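Long-range contact in exopolysaccharide biosynthesis protein (Pantoea stewartii subsp. stewartii DC283, PDB 6TGF), which probably hydrolyses exopolysaccharide in the glycan biofilm of its bacterium, using a trimeric, bacteriophage tailspike-like parallel beta-helix fold: residues 552-566 and 586-599. Numbering follows the deposited sequence.
Sequences SPTVGDSWEIEVFGQ and NTGGRAVIHVQRKK
Glu-562 and Arg-590 meet across two neighbouring antiparallel strands, 558-564 and 589-597, in a five-stranded sheet that follows the parallel beta-helix of this tailspike-like chain. The pair illustrates how an antiparallel sheet can divide its labour, with charges on one face and a mostly apolar layer on the other. Arg-590 grips side-on, NE and NH2 both donating to Glu-562 OE1, at 2.9 and 2.8 Å. That oxygen lies in the guanidinium plane, while the carboxylate is turned 52° against it. A bend at chi3 (59°) brings the guanidinium back over the neighbouring strand, and NH2 also lies 3.6 Å from Phe-564 CD1. On the same face Glu-560 and His-594 run side by side, joined by a weak bond from NE2 to OE1, and Val-592 CG1 packs on the carboxylate. On the opposite face Ile-561 faces Ile-593, Val-563 faces Ala-591, and Val-563 CG2 reaches Ile-593 CD1 at 4.0 Å. Paired backbone bonds at Trp-559/Val-595, Ile-561/Ile-593 and Val-563/Ala-591 set the register. At one end Gln-566 OE1 accepts from Gly-588 N. At the other, Arg-597 runs extended alongside the type II turn Thr-554 to Asp-557, Val-555 N above one guanidinium face, near the rim. Farther out, Ile-593 packs on Ile-631 and Val-595 on Val-629 of strand 626-633, whereas Trp-559 meets Tyr-528 of the second subunit edge-to-face. Glu-560 bridges to Arg-590 of that subunit, and Arg-590 to Glu-560 of the third. Within the chain, Arg-597 NH1 donates to Ser-552 O at 2.9 Å.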
# COMPACT_ATOMS: atom_id res chain seq x y z
N SER B 552 16.56 5.91 37.48
CA SER B 552 17.94 5.44 37.17
C SER B 552 18.00 3.92 37.37
O SER B 552 18.01 3.46 38.50
CB SER B 552 18.96 6.15 38.02
OG SER B 552 18.56 7.50 38.25
N PRO B 553 18.01 3.11 36.28
CA PRO B 553 17.97 1.65 36.42
C PRO B 553 19.23 1.00 37.01
O PRO B 553 19.11 -0.10 37.52
CB PRO B 553 17.76 1.15 34.98
CG PRO B 553 18.32 2.26 34.12
CD PRO B 553 18.03 3.54 34.88
N THR B 554 20.39 1.67 36.93
CA THR B 554 21.71 1.14 37.36
C THR B 554 22.37 2.10 38.36
O THR B 554 22.24 3.33 38.17
CB THR B 554 22.64 0.92 36.16
OG1 THR B 554 21.88 0.34 35.10
CG2 THR B 554 23.83 0.03 36.49
N VAL B 555 23.06 1.56 39.37
CA VAL B 555 23.91 2.33 40.33
C VAL B 555 25.01 3.04 39.53
O VAL B 555 25.68 2.36 38.72
CB VAL B 555 24.51 1.41 41.42
CG1 VAL B 555 25.63 2.09 42.20
CG2 VAL B 555 23.44 0.90 42.37
N GLY B 556 25.17 4.35 39.75
CA GLY B 556 26.21 5.17 39.11
C GLY B 556 25.70 5.91 37.87
O GLY B 556 26.50 6.65 37.27
N ASP B 557 24.43 5.71 37.51
CA ASP B 557 23.77 6.39 36.36
C ASP B 557 23.77 7.90 36.61
O ASP B 557 23.29 8.31 37.69
CB ASP B 557 22.35 5.87 36.14
CG ASP B 557 22.27 4.54 35.41
OD1 ASP B 557 23.30 4.11 34.85
OD2 ASP B 557 21.18 3.93 35.42
N SER B 558 24.29 8.69 35.67
CA SER B 558 24.42 10.17 35.75
C SER B 558 23.35 10.84 34.89
O SER B 558 23.14 10.40 33.74
CB SER B 558 25.81 10.62 35.35
OG SER B 558 26.73 10.44 36.41
N TRP B 559 22.70 11.87 35.44
CA TRP B 559 21.78 12.81 34.73
C TRP B 559 22.35 14.22 34.81
O TRP B 559 22.89 14.58 35.88
CB TRP B 559 20.37 12.77 35.35
CG TRP B 559 19.68 11.44 35.28
CD1 TRP B 559 19.77 10.42 36.18
CD2 TRP B 559 18.76 11.00 34.27
NE1 TRP B 559 18.98 9.37 35.79
CE2 TRP B 559 18.35 9.70 34.62
CE3 TRP B 559 18.25 11.57 33.10
CZ2 TRP B 559 17.45 8.96 33.85
CZ3 TRP B 559 17.36 10.84 32.33
CH2 TRP B 559 16.97 9.56 32.70
N GLU B 560 22.23 15.00 33.73
CA GLU B 560 22.48 16.46 33.71
C GLU B 560 21.26 17.16 33.11
O GLU B 560 21.05 17.04 31.89
CB GLU B 560 23.75 16.80 32.92
CG GLU B 560 24.09 18.28 32.94
CD GLU B 560 25.32 18.66 32.14
OE1 GLU B 560 26.38 18.89 32.77
OE2 GLU B 560 25.23 18.73 30.90
N ILE B 561 20.47 17.84 33.95
CA ILE B 561 19.30 18.67 33.54
C ILE B 561 19.79 20.10 33.30
O ILE B 561 20.12 20.79 34.29
CB ILE B 561 18.18 18.63 34.60
CG1 ILE B 561 17.62 17.21 34.78
CG2 ILE B 561 17.09 19.63 34.27
CD1 ILE B 561 16.87 17.01 36.07
N GLU B 562 19.85 20.51 32.03
CA GLU B 562 20.17 21.90 31.61
C GLU B 562 18.87 22.72 31.60
O GLU B 562 17.99 22.41 30.77
CB GLU B 562 20.83 21.91 30.23
CG GLU B 562 21.11 23.31 29.70
CD GLU B 562 21.65 23.34 28.28
OE1 GLU B 562 21.83 24.45 27.75
OE2 GLU B 562 21.88 22.26 27.71
N VAL B 563 18.75 23.70 32.50
CA VAL B 563 17.68 24.73 32.47
C VAL B 563 18.18 25.89 31.60
O VAL B 563 18.83 26.80 32.15
CB VAL B 563 17.29 25.21 33.89
CG1 VAL B 563 16.17 26.25 33.86
CG2 VAL B 563 16.89 24.04 34.78
N PHE B 564 17.92 25.82 30.30
CA PHE B 564 18.34 26.83 29.29
C PHE B 564 17.37 28.01 29.34
O PHE B 564 16.16 27.79 29.47
CB PHE B 564 18.40 26.21 27.89
CG PHE B 564 18.77 27.19 26.81
CD1 PHE B 564 20.07 27.67 26.72
CD2 PHE B 564 17.83 27.65 25.90
CE1 PHE B 564 20.42 28.58 25.73
CE2 PHE B 564 18.19 28.56 24.91
CZ PHE B 564 19.48 29.02 24.83
N GLY B 565 17.91 29.23 29.20
CA GLY B 565 17.17 30.50 29.36
C GLY B 565 17.73 31.30 30.53
O GLY B 565 18.64 30.78 31.20
N GLN B 566 17.19 32.49 30.78
CA GLN B 566 17.75 33.44 31.79
C GLN B 566 16.63 34.10 32.60
O GLN B 566 15.46 34.05 32.17
CB GLN B 566 18.60 34.50 31.09
CG GLN B 566 17.80 35.47 30.24
CD GLN B 566 18.58 36.73 29.96
OE1 GLN B 566 19.44 36.77 29.07
NE2 GLN B 566 18.29 37.78 30.71
N ASN B 586 22.96 41.18 32.12
CA ASN B 586 23.58 40.25 31.14
C ASN B 586 22.51 39.68 30.21
O ASN B 586 21.34 39.57 30.64
CB ASN B 586 24.33 39.12 31.87
CG ASN B 586 25.58 38.66 31.14
OD1 ASN B 586 25.70 38.83 29.92
ND2 ASN B 586 26.51 38.07 31.87
N THR B 587 22.89 39.36 28.97
CA THR B 587 22.09 38.55 28.01
C THR B 587 22.69 37.14 27.97
O THR B 587 23.93 37.02 28.01
CB THR B 587 22.04 39.20 26.62
OG1 THR B 587 21.55 40.53 26.76
CG2 THR B 587 21.16 38.43 25.65
N GLY B 588 21.83 36.12 27.89
CA GLY B 588 22.21 34.70 27.97
C GLY B 588 22.22 34.21 29.41
O GLY B 588 22.12 35.06 30.32
N GLY B 589 22.34 32.90 29.60
CA GLY B 589 22.39 32.25 30.93
C GLY B 589 21.76 30.87 30.91
O GLY B 589 21.16 30.50 29.88
N ARG B 590 21.90 30.14 32.02
CA ARG B 590 21.37 28.77 32.22
C ARG B 590 21.72 28.28 33.63
O ARG B 590 22.63 28.86 34.24
CB ARG B 590 21.96 27.80 31.18
CG ARG B 590 23.48 27.84 31.10
CD ARG B 590 24.08 26.58 30.49
NE ARG B 590 23.59 26.32 29.15
CZ ARG B 590 24.00 26.92 28.04
NH1 ARG B 590 24.93 27.87 28.09
NH2 ARG B 590 23.48 26.58 26.87
N ALA B 591 21.01 27.25 34.10
CA ALA B 591 21.35 26.46 35.31
C ALA B 591 21.60 25.01 34.90
O ALA B 591 20.76 24.46 34.15
CB ALA B 591 20.25 26.57 36.33
N VAL B 592 22.71 24.42 35.35
CA VAL B 592 23.13 23.03 35.01
C VAL B 592 23.03 22.18 36.28
O VAL B 592 23.85 22.38 37.19
CB VAL B 592 24.54 23.01 34.41
CG1 VAL B 592 24.99 21.60 34.05
CG2 VAL B 592 24.65 23.92 33.20
N ILE B 593 22.05 21.26 36.34
CA ILE B 593 21.75 20.39 37.51
C ILE B 593 22.31 18.99 37.24
O ILE B 593 21.86 18.36 36.26
CB ILE B 593 20.24 20.35 37.79
CG1 ILE B 593 19.68 21.75 38.07
CG2 ILE B 593 19.92 19.39 38.93
CD1 ILE B 593 18.18 21.86 37.91
N HIS B 594 23.23 18.52 38.08
CA HIS B 594 23.82 17.16 38.04
C HIS B 594 23.11 16.27 39.06
O HIS B 594 22.91 16.73 40.20
CB HIS B 594 25.33 17.21 38.27
CG HIS B 594 26.04 18.15 37.36
ND1 HIS B 594 26.41 19.43 37.75
CD2 HIS B 594 26.45 18.02 36.08
CE1 HIS B 594 27.01 20.03 36.75
NE2 HIS B 594 27.05 19.19 35.71
N VAL B 595 22.73 15.06 38.66
CA VAL B 595 22.12 14.01 39.53
C VAL B 595 22.76 12.67 39.15
O VAL B 595 22.71 12.32 37.95
CB VAL B 595 20.59 13.96 39.39
CG1 VAL B 595 19.96 12.87 40.24
CG2 VAL B 595 19.95 15.31 39.70
N GLN B 596 23.35 11.96 40.12
CA GLN B 596 23.89 10.59 39.95
C GLN B 596 23.27 9.67 41.00
O GLN B 596 23.26 10.06 42.19
CB GLN B 596 25.42 10.57 40.06
CG GLN B 596 26.04 9.26 39.62
CD GLN B 596 27.48 9.10 40.04
OE1 GLN B 596 27.89 9.56 41.10
NE2 GLN B 596 28.26 8.42 39.21
N ARG B 597 22.77 8.50 40.59
CA ARG B 597 22.37 7.41 41.51
C ARG B 597 23.64 6.86 42.17
O ARG B 597 24.53 6.39 41.43
CB ARG B 597 21.61 6.30 40.78
CG ARG B 597 21.16 5.17 41.70
CD ARG B 597 20.46 4.03 41.00
NE ARG B 597 20.51 2.81 41.79
CZ ARG B 597 19.96 1.65 41.45
NH1 ARG B 597 19.29 1.53 40.32
NH2 ARG B 597 20.07 0.60 42.26
N LYS B 598 23.73 6.94 43.50
CA LYS B 598 24.88 6.45 44.30
C LYS B 598 24.64 4.98 44.66
O LYS B 598 23.67 4.40 44.14
CB LYS B 598 25.06 7.33 45.55
CG LYS B 598 25.15 8.83 45.28
CD LYS B 598 26.27 9.21 44.33
CE LYS B 598 26.45 10.70 44.19
NZ LYS B 598 27.61 11.04 43.35
N LYS B 599 25.50 4.40 45.50
CA LYS B 599 25.35 3.02 46.02
C LYS B 599 23.98 2.89 46.69
O LYS B 599 23.31 1.86 46.47
CB LYS B 599 26.48 2.68 47.00
CG LYS B 599 27.89 2.80 46.43
CD LYS B 599 28.94 2.00 47.19
CE LYS B 599 29.09 2.38 48.65
NZ LYS B 599 29.56 3.77 48.82